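Local coordinates for superantigen-like protein SSL8 (Staphylococcus aureus, PDB 3R2T), which is of unknown function but belongs to the staphylococcal and streptococcal toxin family, whose superantigen-like members are secreted proteins that probably act on host immune factors, at residues Y72-S78 against H116-A122; F167-F173 against L192-Y197. All blocks are in the same frame, centred on the assembly; numbering follows the deposited sequence.

Contact 1 of 2, residues Y72-S78 against H116-A122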
ATOM      1  N   TYR A  72       0.449 -11.702  13.842  1.00 44.80           N
ATOM      2  CA  TYR A  72       1.126 -12.969  13.599  1.00 45.19           C
ATOM      3  C   TYR A  72       2.599 -12.865  13.917  1.00 44.78           C
ATOM      4  O   TYR A  72       3.216 -11.857  13.619  1.00 45.46           O
ATOM      5  CB  TYR A  72       0.999 -13.339  12.117  1.00 46.50           C
ATOM      6  CG  TYR A  72      -0.427 -13.387  11.580  1.00 46.41           C
ATOM      7  CD1 TYR A  72      -1.100 -14.590  11.422  1.00 52.12           C
ATOM      8  CD2 TYR A  72      -1.092 -12.220  11.220  1.00 46.25           C
ATOM      9  CE1 TYR A  72      -2.423 -14.624  10.915  1.00 52.28           C
ATOM     10  CE2 TYR A  72      -2.392 -12.247  10.715  1.00 47.14           C
ATOM     11  CZ  TYR A  72      -3.047 -13.436  10.572  1.00 50.53           C
ATOM     12  OH  TYR A  72      -4.332 -13.425  10.077  1.00 57.05           O
ATOM     13  N   GLU A  73       3.161 -13.915  14.499  1.00 45.42           N
ATOM     14  CA  GLU A  73       4.576 -13.968  14.826  1.00 46.06           C
ATOM     15  C   GLU A  73       5.243 -15.070  14.007  1.00 46.54           C
ATOM     16  O   GLU A  73       4.983 -16.245  14.205  1.00 48.13           O
ATOM     17  CB  GLU A  73       4.784 -14.235  16.311  1.00 47.21           C
ATOM     18  CG  GLU A  73       4.249 -13.140  17.220  1.00 50.51           C
ATOM     19  CD  GLU A  73       4.365 -13.500  18.680  1.00 54.45           C
ATOM     20  OE1 GLU A  73       5.249 -14.314  19.031  1.00 55.49           O
ATOM     21  OE2 GLU A  73       3.563 -12.969  19.479  1.00 58.54           O
ATOM     22  N   LEU A  74       6.116 -14.663  13.098  1.00 45.90           N
ATOM     23  CA  LEU A  74       6.822 -15.573  12.224  1.00 47.14           C
ATOM     24  C   LEU A  74       8.269 -15.617  12.694  1.00 46.54           C
ATOM     25  O   LEU A  74       8.821 -14.589  13.092  1.00 44.34           O
ATOM     26  CB  LEU A  74       6.681 -15.054  10.808  1.00 47.90           C
ATOM     27  CG  LEU A  74       5.171 -14.785  10.617  1.00 50.16           C
ATOM     28  CD1 LEU A  74       4.864 -13.849   9.484  1.00 55.46           C
ATOM     29  CD2 LEU A  74       4.403 -16.103  10.521  1.00 52.42           C
ATOM     30  N   THR A  75       8.882 -16.794  12.668  1.00 47.20           N
ATOM     31  CA  THR A  75      10.238 -16.925  13.179  1.00 49.19           C
ATOM     32  C   THR A  75      11.187 -17.667  12.250  1.00 50.53           C
ATOM     33  O   THR A  75      10.770 -18.545  11.505  1.00 50.02           O
ATOM     34  CB  THR A  75      10.216 -17.652  14.545  1.00 50.73           C
ATOM     35  OG1 THR A  75       9.269 -17.005  15.415  1.00 56.45           O
ATOM     36  CG2 THR A  75      11.591 -17.636  15.201  1.00 51.12           C
ATOM     37  N   ASN A  76      12.470 -17.294  12.332  1.00 51.10           N
ATOM     38  CA  ASN A  76      13.548 -17.886  11.548  1.00 53.26           C
ATOM     39  C   ASN A  76      13.175 -17.998  10.080  1.00 54.36           C
ATOM     40  O   ASN A  76      13.279 -19.069   9.475  1.00 55.89           O
ATOM     41  CB  ASN A  76      13.952 -19.256  12.117  1.00 55.69           C
ATOM     42  CG  ASN A  76      15.259 -19.797  11.497  1.00 58.32           C
ATOM     43  OD1 ASN A  76      16.084 -19.038  10.988  1.00 54.72           O
ATOM     44  ND2 ASN A  76      15.436 -21.103  11.545  1.00 57.96           N
ATOM     45  N   VAL A  77      12.732 -16.873   9.524  1.00 53.21           N
ATOM     46  CA  VAL A  77      12.333 -16.777   8.127  1.00 54.16           C
ATOM     47  C   VAL A  77      13.500 -16.325   7.267  1.00 54.41           C
ATOM     48  O   VAL A  77      14.382 -15.582   7.721  1.00 53.43           O
ATOM     49  CB  VAL A  77      11.176 -15.748   7.913  1.00 53.00           C
ATOM     50  CG1 VAL A  77       9.917 -16.214   8.580  1.00 55.55           C
ATOM     51  CG2 VAL A  77      11.577 -14.385   8.421  1.00 49.59           C
ATOM     52  N   SER A  78      13.481 -16.774   6.019  1.00 55.36           N
ATOM     53  CA  SER A  78      14.504 -16.441   5.039  1.00 57.64           C
ATOM     54  C   SER A  78      13.839 -15.617   3.951  1.00 57.58           C
ATOM     55  O   SER A  78      12.735 -15.945   3.500  1.00 57.93           O
ATOM     56  CB  SER A  78      15.092 -17.709   4.398  1.00 59.51           C
ATOM     57  OG  SER A  78      15.616 -18.609   5.367  1.00 62.37           O
ATOM     58  N   HIS A 116      18.958 -14.794   6.051  1.00 55.67           N
ATOM     59  CA  HIS A 116      18.420 -15.861   6.917  1.00 54.30           C
ATOM     60  C   HIS A 116      18.283 -15.398   8.359  1.00 51.12           C
ATOM     61  O   HIS A 116      18.840 -14.386   8.750  1.00 51.46           O
ATOM     62  CB  HIS A 116      19.334 -17.093   6.935  1.00 55.89           C
ATOM     63  CG  HIS A 116      19.537 -17.735   5.603  1.00 60.05           C
ATOM     64  ND1 HIS A 116      18.551 -18.460   4.969  1.00 63.96           N
ATOM     65  CD2 HIS A 116      20.631 -17.816   4.813  1.00 64.60           C
ATOM     66  CE1 HIS A 116      19.017 -18.924   3.824  1.00 68.11           C
ATOM     67  NE2 HIS A 116      20.280 -18.553   3.709  1.00 70.59           N
ATOM     68  N   GLY A 117      17.537 -16.165   9.143  1.00 49.19           N
ATOM     69  CA  GLY A 117      17.361 -15.894  10.556  1.00 47.77           C
ATOM     70  C   GLY A 117      16.541 -14.684  10.926  1.00 44.88           C
ATOM     71  O   GLY A 117      16.863 -14.000  11.875  1.00 44.14           O
ATOM     72  N   LEU A 118      15.465 -14.425  10.209  1.00 44.80           N
ATOM     73  CA  LEU A 118      14.653 -13.264  10.537  1.00 43.56           C
ATOM     74  C   LEU A 118      13.375 -13.608  11.297  1.00 43.47           C
ATOM     75  O   LEU A 118      12.860 -14.706  11.177  1.00 44.73           O
ATOM     76  CB  LEU A 118      14.258 -12.536   9.269  1.00 43.78           C
ATOM     77  CG  LEU A 118      15.323 -11.934   8.374  1.00 42.81           C
ATOM     78  CD1 LEU A 118      14.676 -11.488   7.053  1.00 40.36           C
ATOM     79  CD2 LEU A 118      16.014 -10.786   9.085  1.00 40.75           C
ATOM     80  N   ASP A 119      12.901 -12.661  12.110  1.00 43.64           N
ATOM     81  CA  ASP A 119      11.607 -12.779  12.816  1.00 42.36           C
ATOM     82  C   ASP A 119      10.758 -11.670  12.226  1.00 41.76           C
ATOM     83  O   ASP A 119      11.272 -10.633  11.798  1.00 41.25           O
ATOM     84  CB  ASP A 119      11.707 -12.623  14.339  1.00 42.15           C
ATOM     85  CG  ASP A 119      12.304 -13.853  15.032  1.00 46.05           C
ATOM     86  OD1 ASP A 119      12.568 -14.872  14.355  1.00 51.72           O
ATOM     87  OD2 ASP A 119      12.491 -13.808  16.268  1.00 46.63           O
ATOM     88  N   VAL A 120       9.457 -11.889  12.179  1.00 41.49           N
ATOM     89  CA  VAL A 120       8.578 -10.914  11.599  1.00 39.88           C
ATOM     90  C   VAL A 120       7.301 -10.848  12.376  1.00 39.05           C
ATOM     91  O   VAL A 120       6.664 -11.884  12.617  1.00 38.01           O
ATOM     92  CB  VAL A 120       8.227 -11.291  10.140  1.00 42.51           C
ATOM     93  CG1 VAL A 120       7.200 -10.326   9.554  1.00 36.82           C
ATOM     94  CG2 VAL A 120       9.493 -11.360   9.262  1.00 42.12           C
ATOM     95  N   PHE A 121       6.945  -9.632  12.806  1.00 37.35           N
ATOM     96  CA  PHE A 121       5.699  -9.413  13.484  1.00 37.00           C
ATOM     97  C   PHE A 121       4.859  -8.765  12.408  1.00 36.92           C
ATOM     98  O   PHE A 121       5.235  -7.744  11.877  1.00 38.06           O
ATOM     99  CB  PHE A 121       5.855  -8.509  14.703  1.00 38.30           C
ATOM    100  CG  PHE A 121       4.568  -8.316  15.456  1.00 40.98           C
ATOM    101  CD1 PHE A 121       4.107  -9.299  16.326  1.00 44.07           C
ATOM    102  CD2 PHE A 121       3.808  -7.169  15.283  1.00 40.06           C
ATOM    103  CE1 PHE A 121       2.901  -9.136  17.013  1.00 44.58           C
ATOM    104  CE2 PHE A 121       2.611  -7.002  15.957  1.00 40.71           C
ATOM    105  CZ  PHE A 121       2.150  -7.988  16.817  1.00 42.55           C
ATOM    106  N   ALA A 122       3.735  -9.375  12.072  1.00 37.79           N
ATOM    107  CA  ALA A 122       2.877  -8.895  10.994  1.00 38.04           C
ATOM    108  C   ALA A 122       1.459  -8.609  11.440  1.00 38.69           C
ATOM    109  O   ALA A 122       0.902  -9.329  12.267  1.00 37.47           O
ATOM    110  CB  ALA A 122       2.858  -9.935   9.853  1.00 39.12           C
TER
HETATM  111  O   HOH W   1      15.862 -18.458   8.009  1.00 27.13           O
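The flat groups of this strand pair are met at their edges: Ser78 OG lies in the plane of the His116 ring, 3.0 Å from His116 ND1 in a hydrogen bond, and Ala122 O lies at the edge of the Tyr72 ring. The Phe121 ring likewise receives Glu73 CG at its edge, on the face of the sheet opposite Tyr72, Leu74, Val120 and Ala122. An antiparallel ladder runs between them, and Leu74 and Val120 form a hydrogen-bonded pair, each N-H bonding the other's carbonyl. It illustrates how a G1 beta bulge absorbs an extra residue: Asn76, at positive phi (47°), and Val77 both face Leu118, yet Val77 N donates to Leu118 O at 2.7 Å, while Asn76 N turns to Asp119 OD1 at 3.2 Å. One water accepts from Gly117 N, donates to Asn76 OD1 and hydrogen-bonds Ser78 OG, bridging the turned corner. With chi1 at -66°, Val77 CG2 sits between its backbone N and carbonyl carbon and packs tightly on Leu118 CB, 3.4 Å away; its 3.8 Å approach to Val120 CG2 is ordinary. Both strands belong to the OB-fold domain. Strand 133-141 continues the sheet beside 118-122; Phe92 packs on both Leu74 and Val120, Phe99 on Leu74 and Val101 on Val120. Glu73 and Asp119 form salt bridges with Lys188, on helix 182-197, and Lys177, respectively.

Contact 2 of 2, residues F167-F173 against L192-Y197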
ATOM      1  N   PHE A 167      -5.784   6.288  38.584  1.00 49.10           N
ATOM      2  CA  PHE A 167      -5.216   5.028  39.019  1.00 47.69           C
ATOM      3  C   PHE A 167      -3.783   4.854  38.569  1.00 46.41           C
ATOM      4  O   PHE A 167      -3.304   5.536  37.680  1.00 46.18           O
ATOM      5  CB  PHE A 167      -6.048   3.818  38.546  1.00 48.10           C
ATOM      6  CG  PHE A 167      -6.260   3.740  37.047  1.00 46.32           C
ATOM      7  CD1 PHE A 167      -7.503   4.035  36.494  1.00 49.77           C
ATOM      8  CD2 PHE A 167      -5.232   3.361  36.197  1.00 47.11           C
ATOM      9  CE1 PHE A 167      -7.721   3.952  35.120  1.00 48.89           C
ATOM     10  CE2 PHE A 167      -5.434   3.283  34.818  1.00 45.39           C
ATOM     11  CZ  PHE A 167      -6.687   3.584  34.281  1.00 47.25           C
ATOM     12  N   SER A 168      -3.123   3.904  39.201  1.00 46.85           N
ATOM     13  CA  SER A 168      -1.752   3.545  38.903  1.00 46.03           C
ATOM     14  C   SER A 168      -1.660   2.034  39.108  1.00 44.91           C
ATOM     15  O   SER A 168      -1.725   1.567  40.244  1.00 45.67           O
ATOM     16  CB  SER A 168      -0.794   4.273  39.828  1.00 46.24           C
ATOM     17  OG  SER A 168       0.517   3.854  39.541  1.00 48.72           O
ATOM     18  N   ILE A 169      -1.523   1.294  38.002  1.00 44.13           N
ATOM     19  CA  ILE A 169      -1.519  -0.172  38.008  1.00 44.88           C
ATOM     20  C   ILE A 169      -0.313  -0.828  37.310  1.00 45.00           C
ATOM     21  O   ILE A 169      -0.021  -0.531  36.145  1.00 43.17           O
ATOM     22  CB  ILE A 169      -2.829  -0.702  37.321  1.00 45.17           C
ATOM     23  CG1 ILE A 169      -4.071  -0.052  37.962  1.00 47.35           C
ATOM     24  CG2 ILE A 169      -2.914  -2.237  37.376  1.00 44.93           C
ATOM     25  CD1 ILE A 169      -5.445  -0.645  37.507  1.00 47.35           C
ATOM     26  N   ASP A 170       0.371  -1.726  38.028  1.00 46.36           N
ATOM     27  CA  ASP A 170       1.503  -2.479  37.473  1.00 48.41           C
ATOM     28  C   ASP A 170       0.957  -3.647  36.709  1.00 49.21           C
ATOM     29  O   ASP A 170       0.262  -4.471  37.275  1.00 50.31           O
ATOM     30  CB  ASP A 170       2.416  -3.037  38.559  1.00 49.52           C
ATOM     31  CG  ASP A 170       3.193  -1.974  39.259  1.00 54.12           C
ATOM     32  OD1 ASP A 170       3.143  -0.819  38.793  1.00 62.68           O
ATOM     33  OD2 ASP A 170       3.869  -2.291  40.269  1.00 62.65           O
ATOM     34  N   GLU A 171       1.264  -3.710  35.420  1.00 49.40           N
ATOM     35  CA  GLU A 171       0.804  -4.799  34.572  1.00 51.16           C
ATOM     36  C   GLU A 171       1.976  -5.680  34.225  1.00 51.41           C
ATOM     37  O   GLU A 171       3.073  -5.181  33.958  1.00 51.24           O
ATOM     38  CB  GLU A 171       0.190  -4.248  33.274  1.00 50.33           C
ATOM     39  CG  GLU A 171      -1.166  -3.556  33.427  1.00 51.92           C
ATOM     40  CD  GLU A 171      -2.320  -4.532  33.728  1.00 56.50           C
ATOM     41  OE1 GLU A 171      -2.172  -5.757  33.505  1.00 56.73           O
ATOM     42  OE2 GLU A 171      -3.387  -4.067  34.178  1.00 58.76           O
ATOM     43  N   PHE A 172       1.764  -6.990  34.240  1.00 53.10           N
ATOM     44  CA  PHE A 172       2.824  -7.921  33.842  1.00 52.57           C
ATOM     45  C   PHE A 172       2.987  -7.807  32.327  1.00 50.99           C
ATOM     46  O   PHE A 172       1.996  -7.736  31.606  1.00 51.30           O
ATOM     47  CB  PHE A 172       2.481  -9.369  34.215  1.00 54.90           C
ATOM     48  CG  PHE A 172       3.520 -10.351  33.767  1.00 56.80           C
ATOM     49  CD1 PHE A 172       4.709 -10.487  34.476  1.00 57.49           C
ATOM     50  CD2 PHE A 172       3.324 -11.127  32.626  1.00 60.20           C
ATOM     51  CE1 PHE A 172       5.686 -11.382  34.067  1.00 61.20           C
ATOM     52  CE2 PHE A 172       4.299 -12.028  32.202  1.00 61.17           C
ATOM     53  CZ  PHE A 172       5.482 -12.158  32.925  1.00 61.49           C
ATOM     54  N   PHE A 173       4.223  -7.755  31.846  1.00 49.34           N
ATOM     55  CA  PHE A 173       4.482  -7.672  30.416  1.00 48.93           C
ATOM     56  C   PHE A 173       5.774  -8.427  30.194  1.00 50.70           C
ATOM     57  O   PHE A 173       6.690  -8.338  31.004  1.00 53.84           O
ATOM     58  CB  PHE A 173       4.632  -6.216  29.975  1.00 48.06           C
ATOM     59  CG  PHE A 173       4.561  -6.015  28.484  1.00 45.85           C
ATOM     60  CD1 PHE A 173       5.698  -5.740  27.740  1.00 43.68           C
ATOM     61  CD2 PHE A 173       3.336  -6.102  27.825  1.00 45.56           C
ATOM     62  CE1 PHE A 173       5.610  -5.545  26.366  1.00 43.19           C
ATOM     63  CE2 PHE A 173       3.238  -5.916  26.453  1.00 42.61           C
ATOM     64  CZ  PHE A 173       4.352  -5.642  25.721  1.00 43.01           C
ATOM     65  N   LEU A 192      -3.438  -4.882  24.811  1.00 40.63           N
ATOM     66  CA  LEU A 192      -3.641  -5.061  26.235  1.00 41.59           C
ATOM     67  C   LEU A 192      -4.489  -3.925  26.802  1.00 42.02           C
ATOM     68  O   LEU A 192      -5.365  -4.166  27.621  1.00 44.18           O
ATOM     69  CB  LEU A 192      -2.307  -5.168  26.940  1.00 41.26           C
ATOM     70  CG  LEU A 192      -2.318  -5.481  28.431  1.00 44.93           C
ATOM     71  CD1 LEU A 192      -0.979  -6.092  28.816  1.00 44.61           C
ATOM     72  CD2 LEU A 192      -2.662  -4.255  29.252  1.00 44.78           C
ATOM     73  N   LEU A 193      -4.257  -2.701  26.337  1.00 40.44           N
ATOM     74  CA  LEU A 193      -5.014  -1.538  26.828  1.00 40.35           C
ATOM     75  C   LEU A 193      -6.471  -1.602  26.417  1.00 42.90           C
ATOM     76  O   LEU A 193      -7.357  -1.159  27.154  1.00 42.73           O
ATOM     77  CB  LEU A 193      -4.393  -0.247  26.312  1.00 38.40           C
ATOM     78  CG  LEU A 193      -2.963   0.001  26.789  1.00 38.01           C
ATOM     79  CD1 LEU A 193      -2.384   1.234  26.107  1.00 31.36           C
ATOM     80  CD2 LEU A 193      -2.927   0.103  28.308  1.00 37.76           C
ATOM     81  N   ILE A 194      -6.734  -2.153  25.233  1.00 44.22           N
ATOM     82  CA  ILE A 194      -8.118  -2.259  24.777  1.00 46.42           C
ATOM     83  C   ILE A 194      -8.869  -3.274  25.612  1.00 49.46           C
ATOM     84  O   ILE A 194      -9.983  -3.024  26.077  1.00 50.73           O
ATOM     85  CB  ILE A 194      -8.221  -2.687  23.302  1.00 46.47           C
ATOM     86  CG1 ILE A 194      -7.710  -1.568  22.385  1.00 44.36           C
ATOM     87  CG2 ILE A 194      -9.712  -3.043  22.941  1.00 46.68           C
ATOM     88  CD1 ILE A 194      -7.579  -1.951  20.916  1.00 41.32           C
ATOM     89  N   LYS A 195      -8.261  -4.434  25.823  0.50 49.67           N
ATOM     90  CA  LYS A 195      -8.935  -5.500  26.563  0.50 51.88           C
ATOM     91  C   LYS A 195      -9.070  -5.233  28.067  0.50 52.33           C
ATOM     92  O   LYS A 195     -10.101  -5.550  28.647  0.50 52.72           O
ATOM     93  CB  LYS A 195      -8.264  -6.856  26.271  0.50 51.95           C
ATOM     94  CG  LYS A 195      -6.893  -7.051  26.859  0.50 50.43           C
ATOM     95  CD  LYS A 195      -6.097  -8.098  26.064  0.50 50.59           C
ATOM     96  CE  LYS A 195      -4.671  -8.291  26.625  0.50 47.60           C
ATOM     97  NZ  LYS A 195      -3.715  -8.794  25.589  0.50 41.24           N
ATOM     98  N   LYS A 196      -8.058  -4.633  28.692  1.00 50.94           N
ATOM     99  CA  LYS A 196      -8.123  -4.353  30.138  1.00 53.17           C
ATOM    100  C   LYS A 196      -8.478  -2.938  30.605  1.00 53.57           C
ATOM    101  O   LYS A 196      -8.877  -2.768  31.755  1.00 55.28           O
ATOM    102  CB  LYS A 196      -6.786  -4.725  30.754  1.00 52.12           C
ATOM    103  CG  LYS A 196      -6.383  -6.140  30.414  1.00 55.53           C
ATOM    104  CD  LYS A 196      -5.059  -6.563  31.019  1.00 58.95           C
ATOM    105  CE  LYS A 196      -5.121  -6.652  32.522  1.00 63.61           C
ATOM    106  NZ  LYS A 196      -3.912  -7.337  33.061  1.00 64.94           N
ATOM    107  N   TYR A 197      -8.310  -1.932  29.746  1.00 52.39           N
ATOM    108  CA  TYR A 197      -8.604  -0.540  30.115  1.00 52.66           C
ATOM    109  C   TYR A 197      -9.621   0.129  29.181  1.00 53.35           C
ATOM    110  O   TYR A 197      -9.805   1.332  29.219  1.00 53.66           O
ATOM    111  CB  TYR A 197      -7.302   0.262  30.170  1.00 50.81           C
ATOM    112  CG  TYR A 197      -6.377  -0.244  31.247  1.00 51.79           C
ATOM    113  CD1 TYR A 197      -6.471   0.238  32.538  1.00 54.63           C
ATOM    114  CD2 TYR A 197      -5.451  -1.239  30.986  1.00 49.77           C
ATOM    115  CE1 TYR A 197      -5.651  -0.232  33.537  1.00 56.50           C
ATOM    116  CE2 TYR A 197      -4.621  -1.728  31.983  1.00 51.01           C
ATOM    117  CZ  TYR A 197      -4.724  -1.214  33.259  1.00 55.24           C
ATOM    118  OH  TYR A 197      -3.913  -1.674  34.269  1.00 54.18           O
TER
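This is a strand-to-helix packing contact in the beta-grasp domain, where strand 167-171, outermost within its sheet in this chain, meets the C-terminal part of helix 182-197 almost wholly through side chains. The segment axes approach no closer than 12.5 Å, a gap bridged by long side chains, chiefly Glu171 and Tyr197. Reaching from the strand, Glu171 bends at chi2 (-71°), and its carboxylate divides between two partners coming from the helix side. OE1 forms a salt bridge with Lys196 NZ, modelled very short at 2.4 Å, and OE2 accepts from Tyr197 OH at a similarly very short 2.5 Å. The carboxylate stands nearly perpendicular to the tyrosine ring, with planes 87° apart, and OE2 lies at the ring edge. One oxygen goes to each partner, which would restrict rotation of the buried carboxylate, though the exact lengths are doubtful; the nearby ammonium would probably help keep it ionised. Hydrophobic groups flank the polar centre: Ile169 CD1 lies 4.0 Å from Tyr197 CE1, and Phe167 CE2 meets Tyr197 CE1 at 3.7 Å, although the two rings barely overlap. At the far end Leu192 CD1 reaches the edge of the Phe173 ring. Strand 156-160 pairs with the outer strand and sends Val158 against Tyr197, while Leu248 of strand 241-248 touches both Phe167 and Tyr197 and Ile244 lies against Phe173.

From helix 57-68 the chain enters strand 72-79, and contact 1 closes when strand 118-122 returns beside it, enclosing the strands 82-84, 87-92 and 99-102 of the OB fold. After strand 133-141 the chain continues to the beta-grasp sheet, where contact 2 closes a shorter loop from strand 167-171 to helix 182-197. The two loops neither nest nor cross, and their centres lie 27 Å apart on opposite sides of the chain's centre. Helix 182-197 still links them: its Lys188 pairs with Glu73 of contact 1, and its residues 192-197 form one side of contact 2.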